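Uncharacterized Thioredoxin-like protein (Aeropyrum pernix, PDB 3HA9) is of unknown function but has a thioredoxin-like fold with a CxxC disulfide, and probably acts as an oxidoreductase or antioxidant protein. Local coordinates at residues A7-S10 with E11-L14; L22-I25 with D26-I30; A47-P50 with S51-Y54; R102-I105 with A106-D110; V116-D119 with G120-E124. All coordinates share one frame; numbering follows the deposited sequence. Where two conformers were deposited one is given.

Contact 1. Residues A7-S10 with E11-L14; sequences AGHS and EEVL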
loop_
_atom_site.group_PDB
_atom_site.type_symbol
_atom_site.label_atom_id
_atom_site.label_comp_id
_atom_site.label_asym_id
_atom_site.label_seq_id
_atom_site.Cartn_x
_atom_site.Cartn_y
_atom_site.Cartn_z
ATOM N N ALA A 7 4.009 -16.446 -26.503
ATOM C CA ALA A 7 4.217 -16.354 -25.057
ATOM C C ALA A 7 4.652 -14.940 -24.655
ATOM O O ALA A 7 4.142 -14.378 -23.668
ATOM C CB ALA A 7 5.235 -17.385 -24.593
ATOM N N GLY A 8 5.563 -14.363 -25.439
ATOM C CA GLY A 8 6.080 -13.022 -25.154
ATOM C C GLY A 8 5.010 -11.951 -25.290
ATOM O O GLY A 8 4.932 -11.030 -24.464
ATOM N N HIS A 9 4.192 -12.070 -26.331
ATOM C CA HIS A 9 3.100 -11.116 -26.563
ATOM C C HIS A 9 1.995 -11.271 -25.510
ATOM O O HIS A 9 1.408 -10.275 -25.046
ATOM C CB HIS A 9 2.518 -11.271 -27.964
ATOM C CG HIS A 9 3.448 -10.863 -29.061
ATOM N ND1 HIS A 9 4.236 -9.729 -29.003
ATOM C CD2 HIS A 9 3.673 -11.417 -30.275
ATOM C CE1 HIS A 9 4.931 -9.626 -30.123
ATOM N NE2 HIS A 9 4.611 -10.637 -30.910
ATOM N N SER A 10 1.724 -12.523 -25.118
ATOM C CA SER A 10 0.746 -12.780 -24.067
ATOM C C SER A 10 1.177 -12.120 -22.760
ATOM O O SER A 10 0.348 -11.526 -22.064
ATOM C CB SER A 10 0.474 -14.284 -23.879
ATOM O OG SER A 10 1.626 -14.973 -23.440
ATOM N N GLU A 11 2.472 -12.195 -22.446
ATOM C CA GLU A 11 3.026 -11.553 -21.252
ATOM C C GLU A 11 2.817 -10.035 -21.309
ATOM O O GLU A 11 2.466 -9.410 -20.314
ATOM C CB GLU A 11 4.517 -11.864 -21.129
ATOM C CG GLU A 11 5.180 -11.254 -19.892
ATOM C CD GLU A 11 6.649 -11.626 -19.725
ATOM O OE1 GLU A 11 7.408 -11.652 -20.727
ATOM O OE2 GLU A 11 7.051 -11.882 -18.586
ATOM N N GLU A 12 3.058 -9.448 -22.480
ATOM C CA GLU A 12 2.812 -8.013 -22.684
ATOM C C GLU A 12 1.403 -7.595 -22.283
ATOM O O GLU A 12 1.223 -6.601 -21.573
ATOM C CB GLU A 12 3.083 -7.627 -24.152
ATOM C CG GLU A 12 4.549 -7.652 -24.516
ATOM C CD GLU A 12 4.803 -7.801 -26.023
ATOM O OE1 GLU A 12 3.828 -7.876 -26.807
ATOM O OE2 GLU A 12 5.987 -7.860 -26.421
ATOM N N VAL A 13 0.413 -8.353 -22.734
ATOM C CA VAL A 13 -0.983 -8.063 -22.463
ATOM C C VAL A 13 -1.265 -8.275 -20.971
ATOM O O VAL A 13 -1.892 -7.435 -20.328
ATOM C CB VAL A 13 -1.932 -8.931 -23.347
ATOM C CG1 VAL A 13 -3.397 -8.752 -22.946
ATOM C CG2 VAL A 13 -1.741 -8.572 -24.822
ATOM N N LEU A 14 -0.809 -9.411 -20.447
ATOM C CA LEU A 14 -1.074 -9.763 -19.048
ATOM C C LEU A 14 -0.457 -8.768 -18.057
ATOM O O LEU A 14 -1.110 -8.372 -17.071
ATOM C CB LEU A 14 -0.606 -11.202 -18.768
ATOM C CG LEU A 14 -1.487 -12.278 -19.424
ATOM C CD1 LEU A 14 -0.685 -13.570 -19.485
ATOM C CD2 LEU A 14 -2.789 -12.495 -18.658
HETATM O O HOH W 1 7.144 -10.062 -23.042
#
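His9 and Glu12 meet through one side-chain hydrogen bond, from His9 ND1 to Glu12 OE1 at 2.9 Å and nearly straight (164° at the hydrogen). The two side chains run side by side and point the same way. OE1 lies close to the imidazole plane, at the ring edge, while the donor reaches the syn side of the carboxylate, tilted out of its plane. Both chains have CG anti to the carbonyl carbon (chi1 -68° in His9, -71° in Glu12), which brings them onto one flank of the helix. ND1 is the donor, consistent with a proton on that nitrogen.

Backbone bonds of the i to i+4 kind, such as Leu14 N to Ser10 O at 2.9 Å, mark this as the middle of the N-terminal helix 3-18, a surface element well away from the centre of the chain. Ala7 O accepts from Glu11 N at 3.0 Å; in the conformer given, one of two, Ser10 OG also reaches it.

A water bridges the next carbonyl to a side chain: it donates to Gly8 O and to Glu11 OE1, both at 2.8 Å. Glu11 OE2 also lies near the like-charged Glu15.

Contact 2. Residues L22-I25 with D26-I30; sequences LTTI and DGEVI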
loop_
_atom_site.group_PDB
_atom_site.type_symbol
_atom_site.label_atom_id
_atom_site.label_comp_id
_atom_site.label_asym_id
_atom_site.label_seq_id
_atom_site.Cartn_x
_atom_site.Cartn_y
_atom_site.Cartn_z
ATOM N N LEU A 22 -2.031 4.723 -8.717
ATOM C CA LEU A 22 -2.408 5.219 -7.404
ATOM C C LEU A 22 -2.733 6.700 -7.525
ATOM O O LEU A 22 -2.104 7.391 -8.312
ATOM C CB LEU A 22 -1.232 5.060 -6.439
ATOM C CG LEU A 22 -0.510 3.710 -6.385
ATOM C CD1 LEU A 22 0.980 3.918 -6.159
ATOM C CD2 LEU A 22 -1.099 2.863 -5.295
ATOM N N THR A 23 -3.710 7.172 -6.752
ATOM C CA THR A 23 -4.029 8.603 -6.658
ATOM C C THR A 23 -3.508 9.134 -5.328
ATOM O O THR A 23 -3.982 8.701 -4.268
ATOM C CB THR A 23 -5.559 8.870 -6.696
ATOM O OG1 THR A 23 -6.202 8.206 -5.595
ATOM C CG2 THR A 23 -6.172 8.395 -8.003
ATOM N N THR A 24 -2.544 10.051 -5.360
ATOM C CA THR A 24 -2.014 10.590 -4.100
ATOM C C THR A 24 -3.042 11.477 -3.398
ATOM O O THR A 24 -4.032 11.891 -4.009
ATOM C CB THR A 24 -0.692 11.362 -4.271
ATOM O OG1 THR A 24 -0.941 12.624 -4.908
ATOM C CG2 THR A 24 0.320 10.538 -5.058
ATOM N N ILE A 25 -2.797 11.766 -2.123
ATOM C CA ILE A 25 -3.732 12.532 -1.281
ATOM C C ILE A 25 -4.001 13.912 -1.884
ATOM O O ILE A 25 -5.058 14.523 -1.649
ATOM C CB ILE A 25 -3.209 12.627 0.180
ATOM C CG1 ILE A 25 -4.285 13.203 1.119
ATOM C CG2 ILE A 25 -1.830 13.355 0.252
ATOM C CD1 ILE A 25 -3.890 13.249 2.579
ATOM N N ASP A 26 -3.046 14.372 -2.689
ATOM C CA ASP A 26 -3.134 15.657 -3.365
ATOM C C ASP A 26 -3.791 15.564 -4.745
ATOM O O ASP A 26 -4.045 16.591 -5.391
ATOM C CB ASP A 26 -1.738 16.272 -3.444
ATOM C CG ASP A 26 -1.200 16.649 -2.072
ATOM O OD1 ASP A 26 -1.935 17.322 -1.324
ATOM O OD2 ASP A 26 -0.055 16.283 -1.737
ATOM N N GLY A 27 -4.075 14.337 -5.180
ATOM C CA GLY A 27 -4.808 14.093 -6.422
ATOM C C GLY A 27 -3.958 13.769 -7.639
ATOM O O GLY A 27 -4.481 13.715 -8.748
ATOM N N GLU A 28 -2.658 13.560 -7.434
ATOM C CA GLU A 28 -1.731 13.171 -8.503
ATOM C C GLU A 28 -1.775 11.659 -8.759
ATOM O O GLU A 28 -1.671 10.866 -7.827
ATOM C CB GLU A 28 -0.306 13.584 -8.132
ATOM C CG GLU A 28 0.779 12.978 -9.024
ATOM C CD GLU A 28 2.197 13.256 -8.533
ATOM O OE1 GLU A 28 3.136 13.180 -9.360
ATOM O OE2 GLU A 28 2.379 13.547 -7.331
ATOM N N VAL A 29 -1.908 11.275 -10.028
ATOM C CA VAL A 29 -1.930 9.859 -10.421
ATOM C C VAL A 29 -0.499 9.376 -10.683
ATOM O O VAL A 29 0.204 9.942 -11.513
ATOM C CB VAL A 29 -2.844 9.637 -11.662
ATOM C CG1 VAL A 29 -2.714 8.208 -12.204
ATOM C CG2 VAL A 29 -4.302 9.958 -11.311
ATOM N N ILE A 30 -0.062 8.351 -9.951
ATOM C CA ILE A 30 1.278 7.780 -10.134
ATOM C C ILE A 30 1.256 6.262 -10.324
ATOM O O ILE A 30 0.233 5.605 -10.095
ATOM C CB ILE A 30 2.240 8.119 -8.960
ATOM C CG1 ILE A 30 1.714 7.541 -7.628
ATOM C CG2 ILE A 30 2.502 9.622 -8.890
ATOM C CD1 ILE A 30 2.785 7.373 -6.549
#
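Leu22 and Ile30 slant across one another on one face of a short ladder, their CD1 methyls 3.9 Å apart. Ile30 CG1 sits between its backbone N and carbonyl carbon (chi1 61°), which carries its end over to the leucine. Thr24 comes in at about a right angle to Ile30, CG2 to CG1 4.2 Å. On the other face Thr23 and Val29 form a non-hydrogen-bonded pair.

Thr24 OG1, with chi1 73°, accepts the N-H of Glu28, OG1 to N 3.2 Å with a bent bond, while Glu28 CB packs against the same oxygen. Backbone bonds hold the frame: Leu22 and Ile30 exchange both of theirs, and Thr24 N reaches Glu28 O at 2.7 Å, almost straight. Gly27 N closes the turn on Thr24 O, also at 2.7 Å, from above the carbonyl plane.

Asp26, at the tip, sends OD1 to a salt bridge with Arg102, and Ile25 packs on helix 98-108. Leu22 rests on Val116 of strand 114-117. A type I turn from Thr24 to Gly27 with a G1 bulge at Gly27, where phi is positive, makes this a 3:5 beta hairpin, here strands 22-23 and 29-30 packed beside the edge strand of the main sheet.

Contact 3. Residues A47-P50 with S51-Y54; sequences AWCP and SCVY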
loop_
_atom_site.group_PDB
_atom_site.type_symbol
_atom_site.label_atom_id
_atom_site.label_comp_id
_atom_site.label_asym_id
_atom_site.label_seq_id
_atom_site.Cartn_x
_atom_site.Cartn_y
_atom_site.Cartn_z
ATOM N N ALA A 47 -6.776 5.691 9.661
ATOM C CA ALA A 47 -6.206 6.537 10.707
ATOM C C ALA A 47 -6.626 6.106 12.110
ATOM O O ALA A 47 -5.903 6.340 13.075
ATOM C CB ALA A 47 -6.548 7.992 10.457
ATOM N N TRP A 48 -7.780 5.453 12.217
ATOM C CA TRP A 48 -8.278 4.954 13.511
ATOM C C TRP A 48 -7.864 3.513 13.862
ATOM O O TRP A 48 -8.166 3.011 14.942
ATOM C CB TRP A 48 -9.808 5.047 13.515
ATOM C CG TRP A 48 -10.436 4.231 12.443
ATOM C CD1 TRP A 48 -10.694 4.630 11.164
ATOM C CD2 TRP A 48 -10.913 2.887 12.546
ATOM N NE1 TRP A 48 -11.271 3.609 10.457
ATOM C CE2 TRP A 48 -11.430 2.530 11.280
ATOM C CE3 TRP A 48 -10.940 1.944 13.577
ATOM C CZ2 TRP A 48 -11.963 1.264 11.016
ATOM C CZ3 TRP A 48 -11.477 0.691 13.318
ATOM C CH2 TRP A 48 -11.991 0.366 12.048
ATOM N N CYS A 49 -7.163 2.846 12.957
ATOM C CA CYS A 49 -6.793 1.441 13.133
ATOM C C CYS A 49 -5.870 1.293 14.356
ATOM O O CYS A 49 -4.837 1.945 14.415
ATOM C CB CYS A 49 -6.134 0.934 11.826
ATOM S SG CYS A 49 -4.811 -0.345 11.937
ATOM N N PRO A 50 -6.285 0.497 15.373
ATOM C CA PRO A 50 -5.472 0.375 16.575
ATOM C C PRO A 50 -4.049 -0.114 16.322
ATOM O O PRO A 50 -3.097 0.466 16.872
ATOM C CB PRO A 50 -6.259 -0.624 17.431
ATOM C CG PRO A 50 -7.690 -0.381 17.040
ATOM C CD PRO A 50 -7.627 -0.094 15.554
ATOM N N SER A 51 -3.909 -1.154 15.498
ATOM C CA SER A 51 -2.614 -1.792 15.234
ATOM C C SER A 51 -1.681 -0.933 14.371
ATOM O O SER A 51 -0.464 -1.126 14.352
ATOM C CB SER A 51 -2.813 -3.177 14.606
ATOM O OG SER A 51 -3.355 -3.062 13.290
ATOM N N CYS A 52 -2.256 0.027 13.677
ATOM C CA CYS A 52 -1.496 0.775 12.683
ATOM C C CYS A 52 -0.442 1.683 13.298
ATOM O O CYS A 52 0.544 2.007 12.646
ATOM C CB CYS A 52 -2.432 1.557 11.762
ATOM S SG CYS A 52 -3.364 0.472 10.653
ATOM N N VAL A 53 -0.651 2.101 14.547
ATOM C CA VAL A 53 0.362 2.888 15.250
ATOM C C VAL A 53 1.664 2.085 15.385
ATOM O O VAL A 53 2.769 2.617 15.131
ATOM C CB VAL A 53 -0.155 3.401 16.626
ATOM C CG1 VAL A 53 0.952 4.114 17.397
ATOM C CG2 VAL A 53 -1.351 4.353 16.409
ATOM N N TYR A 54 1.539 0.822 15.802
ATOM C CA TYR A 54 2.714 -0.047 15.886
ATOM C C TYR A 54 3.307 -0.302 14.488
ATOM O O TYR A 54 4.532 -0.271 14.311
ATOM C CB TYR A 54 2.402 -1.377 16.605
ATOM C CG TYR A 54 3.560 -2.345 16.529
ATOM C CD1 TYR A 54 4.754 -2.076 17.203
ATOM C CD2 TYR A 54 3.485 -3.509 15.753
ATOM C CE1 TYR A 54 5.839 -2.943 17.117
ATOM C CE2 TYR A 54 4.563 -4.382 15.667
ATOM C CZ TYR A 54 5.737 -4.094 16.355
ATOM O OH TYR A 54 6.821 -4.943 16.284
HETATM O O HOH W 2 -0.558 -0.201 17.664
#
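Cys49 and Cys52 are joined by a disulfide, SG to SG 2.1 Å, with the torsion about the S-S bond at 87°, close to the relaxed right angle. The two half-cystines reach it differently. Cys52 places SG anti to its carbonyl carbon (chi1 -70°), a usual helix rotamer, whereas Cys49 has chi1 148°, off the staggered position, with its sulfur bonded to that of Cys52. Cys49 CB then lies 3.0 Å from Cys52 SG, the ordinary spacing across such a bridge.

This is the CxxC motif of the thioredoxin fold, with Pro50 and Ser51 between the cysteines, placed after strand 39-45 and at the beginning of helix 52-65. The oxidised form is the one seen, and by analogy with thioredoxins the pair is probably the redox centre. The turn is closed by Cys52 N to Cys49 O at 3.3 Å, a long bond whose donor stands above the carbonyl plane.

Ser51 OG comes to 3.4 Å from Cys49 SG, but its hydrogen bond is with Asp132. A water takes the N-H of Tyr54 and donates to Pro50 O at 2.7 Å, joining the turn to the first helical residues. Cys52 packs on Trp43 and Met45 of strand 39-45, while Ile131 touches Cys49.

Contact 4. Residues R102-I105 with A106-D110; sequences RKFI and ANYGD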
loop_
_atom_site.group_PDB
_atom_site.type_symbol
_atom_site.label_atom_id
_atom_site.label_comp_id
_atom_site.label_asym_id
_atom_site.label_seq_id
_atom_site.Cartn_x
_atom_site.Cartn_y
_atom_site.Cartn_z
ATOM N N ARG A 102 -3.412 12.791 7.368
ATOM C CA ARG A 102 -2.172 13.571 7.514
ATOM C C ARG A 102 -1.673 13.618 8.937
ATOM O O ARG A 102 -0.469 13.463 9.177
ATOM C CB ARG A 102 -2.368 15.000 7.003
ATOM C CG ARG A 102 -2.446 15.088 5.496
ATOM C CD ARG A 102 -2.574 16.548 5.037
ATOM N NE ARG A 102 -3.006 16.687 3.640
ATOM C CZ ARG A 102 -2.224 16.538 2.571
ATOM N NH1 ARG A 102 -0.941 16.222 2.694
ATOM N NH2 ARG A 102 -2.723 16.727 1.358
ATOM N N LYS A 103 -2.603 13.821 9.871
ATOM C CA LYS A 103 -2.254 13.930 11.275
ATOM C C LYS A 103 -1.679 12.620 11.814
ATOM O O LYS A 103 -0.734 12.634 12.591
ATOM C CB LYS A 103 -3.477 14.372 12.099
ATOM C CG LYS A 103 -3.218 14.549 13.594
ATOM C CD LYS A 103 -2.200 15.633 13.840
ATOM C CE LYS A 103 -2.304 16.220 15.227
ATOM N NZ LYS A 103 -1.701 17.568 15.221
ATOM N N PHE A 104 -2.264 11.505 11.392
ATOM C CA PHE A 104 -1.778 10.187 11.796
ATOM C C PHE A 104 -0.352 9.998 11.312
ATOM O O PHE A 104 0.550 9.600 12.085
ATOM C CB PHE A 104 -2.697 9.069 11.265
ATOM C CG PHE A 104 -2.177 7.700 11.530
ATOM C CD1 PHE A 104 -2.497 7.039 12.708
ATOM C CD2 PHE A 104 -1.318 7.074 10.615
ATOM C CE1 PHE A 104 -1.975 5.755 12.971
ATOM C CE2 PHE A 104 -0.795 5.799 10.874
ATOM C CZ PHE A 104 -1.131 5.140 12.054
ATOM N N ILE A 105 -0.123 10.293 10.036
ATOM C CA ILE A 105 1.215 10.137 9.463
ATOM C C ILE A 105 2.220 11.118 10.084
ATOM O O ILE A 105 3.388 10.743 10.331
ATOM C CB ILE A 105 1.182 10.221 7.900
ATOM C CG1 ILE A 105 0.309 9.096 7.335
ATOM C CG2 ILE A 105 2.617 10.207 7.301
ATOM C CD1 ILE A 105 0.847 7.651 7.579
ATOM N N ALA A 106 1.780 12.338 10.390
ATOM C CA ALA A 106 2.677 13.308 11.048
ATOM C C ALA A 106 3.047 12.838 12.451
ATOM O O ALA A 106 4.204 12.993 12.872
ATOM C CB ALA A 106 2.047 14.684 11.104
ATOM N N ASN A 107 2.075 12.268 13.157
ATOM C CA ASN A 107 2.291 11.795 14.528
ATOM C C ASN A 107 3.148 10.550 14.631
ATOM O O ASN A 107 3.968 10.435 15.562
ATOM C CB ASN A 107 0.954 11.487 15.222
ATOM C CG ASN A 107 0.299 12.711 15.812
ATOM O OD1 ASN A 107 -0.932 12.739 15.995
ATOM N ND2 ASN A 107 1.091 13.719 16.127
ATOM N N TYR A 108 2.947 9.597 13.724
ATOM C CA TYR A 108 3.538 8.258 13.904
ATOM C C TYR A 108 4.393 7.764 12.759
ATOM O O TYR A 108 5.201 6.848 12.926
ATOM C CB TYR A 108 2.444 7.227 14.186
ATOM C CG TYR A 108 1.548 7.615 15.330
ATOM C CD1 TYR A 108 2.036 7.667 16.631
ATOM C CD2 TYR A 108 0.199 7.920 15.115
ATOM C CE1 TYR A 108 1.219 8.021 17.693
ATOM C CE2 TYR A 108 -0.623 8.279 16.174
ATOM C CZ TYR A 108 -0.097 8.335 17.460
ATOM O OH TYR A 108 -0.895 8.665 18.530
ATOM N N GLY A 109 4.209 8.365 11.591
ATOM C CA GLY A 109 4.886 7.900 10.376
ATOM C C GLY A 109 6.016 8.819 9.955
ATOM O O GLY A 109 6.661 9.456 10.802
ATOM N N ASP A 110 6.271 8.872 8.646
ATOM C CA ASP A 110 7.491 9.525 8.117
ATOM C C ASP A 110 7.175 10.486 6.986
ATOM O O ASP A 110 6.293 10.204 6.139
ATOM C CB ASP A 110 8.549 8.484 7.693
ATOM C CG ASP A 110 9.935 9.099 7.444
ATOM O OD1 ASP A 110 10.779 9.010 8.366
ATOM O OD2 ASP A 110 10.164 9.679 6.351
#
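The C-terminal end of helix 98-108 is where this contact lies, its last turns running out at Gly109, the first residue to leave helical backbone angles. Phe104 and Tyr108, one turn apart, carry the aromatic part. Tyr108 CD2 lies over one face of the Phe104 ring, 3.7 Å from Phe104 CD1, an oblique pair with the ring centroids 5.4 Å apart and the planes inclined at 58°. Their first torsions differ: Phe104 has CG anti to the backbone N (chi1 174°), Tyr108 has it anti to the carbonyl carbon, and the side chains meet at about a right angle.

On another side of the helix the bent aliphatic chain of Lys103 passes along Asn107 OD1, with Lys103 CG, CD and CE each about 3.8 Å away. The backbone bonds are regular up to Tyr108 N to Phe104 O at 2.9 Å. The last, Gly109 N to Ile105 O, is 2.8 Å long but more bent (136°), as the chain turns out of the helix.

Phe104 is buried against Trp43 and Met45 of strand 39-45 and against Cys52 and Val53 of helix 52-65; Tyr108 also touches Val53. Ile105 packs on Trp113 and on Met115 of strand 114-117, and Arg102 extends toward the hairpin of strands 22-23 and 29-30.

Contact 5. Residues V116-D119 with G120-E124; sequences VMDD and GSLVE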
loop_
_atom_site.group_PDB
_atom_site.type_symbol
_atom_site.label_atom_id
_atom_site.label_comp_id
_atom_site.label_asym_id
_atom_site.label_seq_id
_atom_site.Cartn_x
_atom_site.Cartn_y
_atom_site.Cartn_z
ATOM N N VAL A 116 -1.664 8.109 -0.113
ATOM C CA VAL A 116 -2.658 7.808 -1.139
ATOM C C VAL A 116 -3.964 7.526 -0.420
ATOM O O VAL A 116 -3.947 6.936 0.647
ATOM C CB VAL A 116 -2.227 6.534 -1.954
ATOM C CG1 VAL A 116 -3.351 5.957 -2.764
ATOM C CG2 VAL A 116 -1.050 6.868 -2.879
ATOM N N MET A 117 -5.082 7.979 -0.972
ATOM C CA MET A 117 -6.381 7.551 -0.453
ATOM C C MET A 117 -7.041 6.696 -1.533
ATOM O O MET A 117 -6.993 7.046 -2.731
ATOM C CB MET A 117 -7.243 8.751 -0.013
ATOM C CG MET A 117 -6.645 9.615 1.141
ATOM S SD MET A 117 -7.820 10.695 2.044
ATOM C CE MET A 117 -8.320 9.553 3.344
ATOM N N ASP A 118 -7.579 5.543 -1.137
ATOM C CA ASP A 118 -8.146 4.585 -2.093
ATOM C C ASP A 118 -9.653 4.587 -2.021
ATOM O O ASP A 118 -10.232 4.702 -0.946
ATOM C CB ASP A 118 -7.630 3.178 -1.775
ATOM C CG ASP A 118 -8.190 2.105 -2.708
ATOM O OD1 ASP A 118 -8.130 2.281 -3.933
ATOM O OD2 ASP A 118 -8.626 1.046 -2.190
ATOM N N ASP A 119 -10.275 4.408 -3.182
ATOM C CA ASP A 119 -11.726 4.342 -3.283
ATOM C C ASP A 119 -12.263 2.904 -3.236
ATOM O O ASP A 119 -13.429 2.679 -3.552
ATOM C CB ASP A 119 -12.190 5.058 -4.564
ATOM C CG ASP A 119 -11.705 4.372 -5.843
ATOM O OD1 ASP A 119 -10.993 3.362 -5.779
ATOM O OD2 ASP A 119 -12.043 4.863 -6.939
ATOM N N GLY A 120 -11.427 1.944 -2.839
ATOM C CA GLY A 120 -11.804 0.523 -2.856
ATOM C C GLY A 120 -11.192 -0.233 -4.031
ATOM O O GLY A 120 -11.108 -1.461 -3.994
ATOM N N SER A 121 -10.778 0.497 -5.083
ATOM C CA SER A 121 -10.097 -0.116 -6.252
ATOM C C SER A 121 -8.857 -0.921 -5.902
ATOM O O SER A 121 -8.652 -2.034 -6.417
ATOM C CB SER A 121 -9.671 0.961 -7.281
ATOM O OG SER A 121 -10.809 1.610 -7.810
ATOM N N LEU A 122 -8.015 -0.353 -5.044
ATOM C CA LEU A 122 -6.749 -1.012 -4.716
ATOM C C LEU A 122 -7.000 -2.116 -3.699
ATOM O O LEU A 122 -6.305 -3.140 -3.699
ATOM C CB LEU A 122 -5.709 -0.016 -4.205
ATOM C CG LEU A 122 -5.249 0.973 -5.279
ATOM C CD1 LEU A 122 -4.551 2.159 -4.601
ATOM C CD2 LEU A 122 -4.343 0.305 -6.339
ATOM N N VAL A 123 -8.004 -1.905 -2.843
ATOM C CA VAL A 123 -8.437 -2.964 -1.918
ATOM C C VAL A 123 -8.817 -4.216 -2.705
ATOM O O VAL A 123 -8.406 -5.342 -2.369
ATOM C CB VAL A 123 -9.582 -2.474 -1.013
ATOM C CG1 VAL A 123 -10.260 -3.667 -0.307
ATOM C CG2 VAL A 123 -9.029 -1.505 0.017
ATOM N N GLU A 124 -9.586 -4.028 -3.767
ATOM C CA GLU A 124 -9.981 -5.133 -4.624
ATOM C C GLU A 124 -8.782 -5.702 -5.375
ATOM O O GLU A 124 -8.596 -6.929 -5.429
ATOM C CB GLU A 124 -11.052 -4.654 -5.607
ATOM C CG GLU A 124 -11.526 -5.723 -6.606
ATOM C CD GLU A 124 -12.536 -5.184 -7.616
ATOM O OE1 GLU A 124 -13.251 -4.211 -7.298
ATOM O OE2 GLU A 124 -12.637 -5.743 -8.729
#
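Asp118 and the first turn of helix 121-125 meet through a two-pronged grip. Asp118 OD1 takes the N-H of Leu122, with Leu122 N at 2.9 Å. Asp118 OD2 takes that of Val123, OD2 to Val123 N being 3.1 Å, and both donors come on syn sides of the carboxylate. Asp119 adds a second grip through one oxygen, OD1 accepting from Ser121 N at 3.0 Å and Ser121 OG at 2.7 Å, the first on its anti side and the second on its syn side.

Behind these bonds, Asp118 CG lies anti to its backbone N (chi1 179°), extending the carboxylate under the helix start, and Leu122 CB and CG cover Asp118 OD1 from 3.3 and 3.4 Å. Asp119 CG instead lies between its N and carbonyl carbon (chi1 65°), swung back over Ser121. Gly120, at the N-cap position, has positive phi, which lets the chain turn from strand to helix.

Farther out, Asp118 O bonds to Thr78 OG1, and Asp118 and Val116 pair through their backbones with strand 69-75. Leu122 also packs on Leu22 of the hairpin. Two acidic side chains thus satisfy N-H groups of the helix N-terminus, and these donors would probably stabilise the negative charge of the buried Asp118.

Along the chain the contacts follow in numerical order without overlap. Contact 1 stands apart on helix 3-18, its centre about 40 Å from that of contact 3 and on the opposite side of the chain's centre. Contacts 2 to 5 belong to the compact thioredoxin-like body. The hairpin of contact 2 touches contact 5 through Leu22 with Leu122 and Val116, and contact 4 through the Asp26 to Arg102 salt bridge. Contacts 3 and 4 lie about 11 Å apart between centres, Phe104 and Tyr108 packing on the start of helix 52-65. Helix 98-108 therefore links the disulfide end of the molecule to the hairpin beside edge strand 114-117.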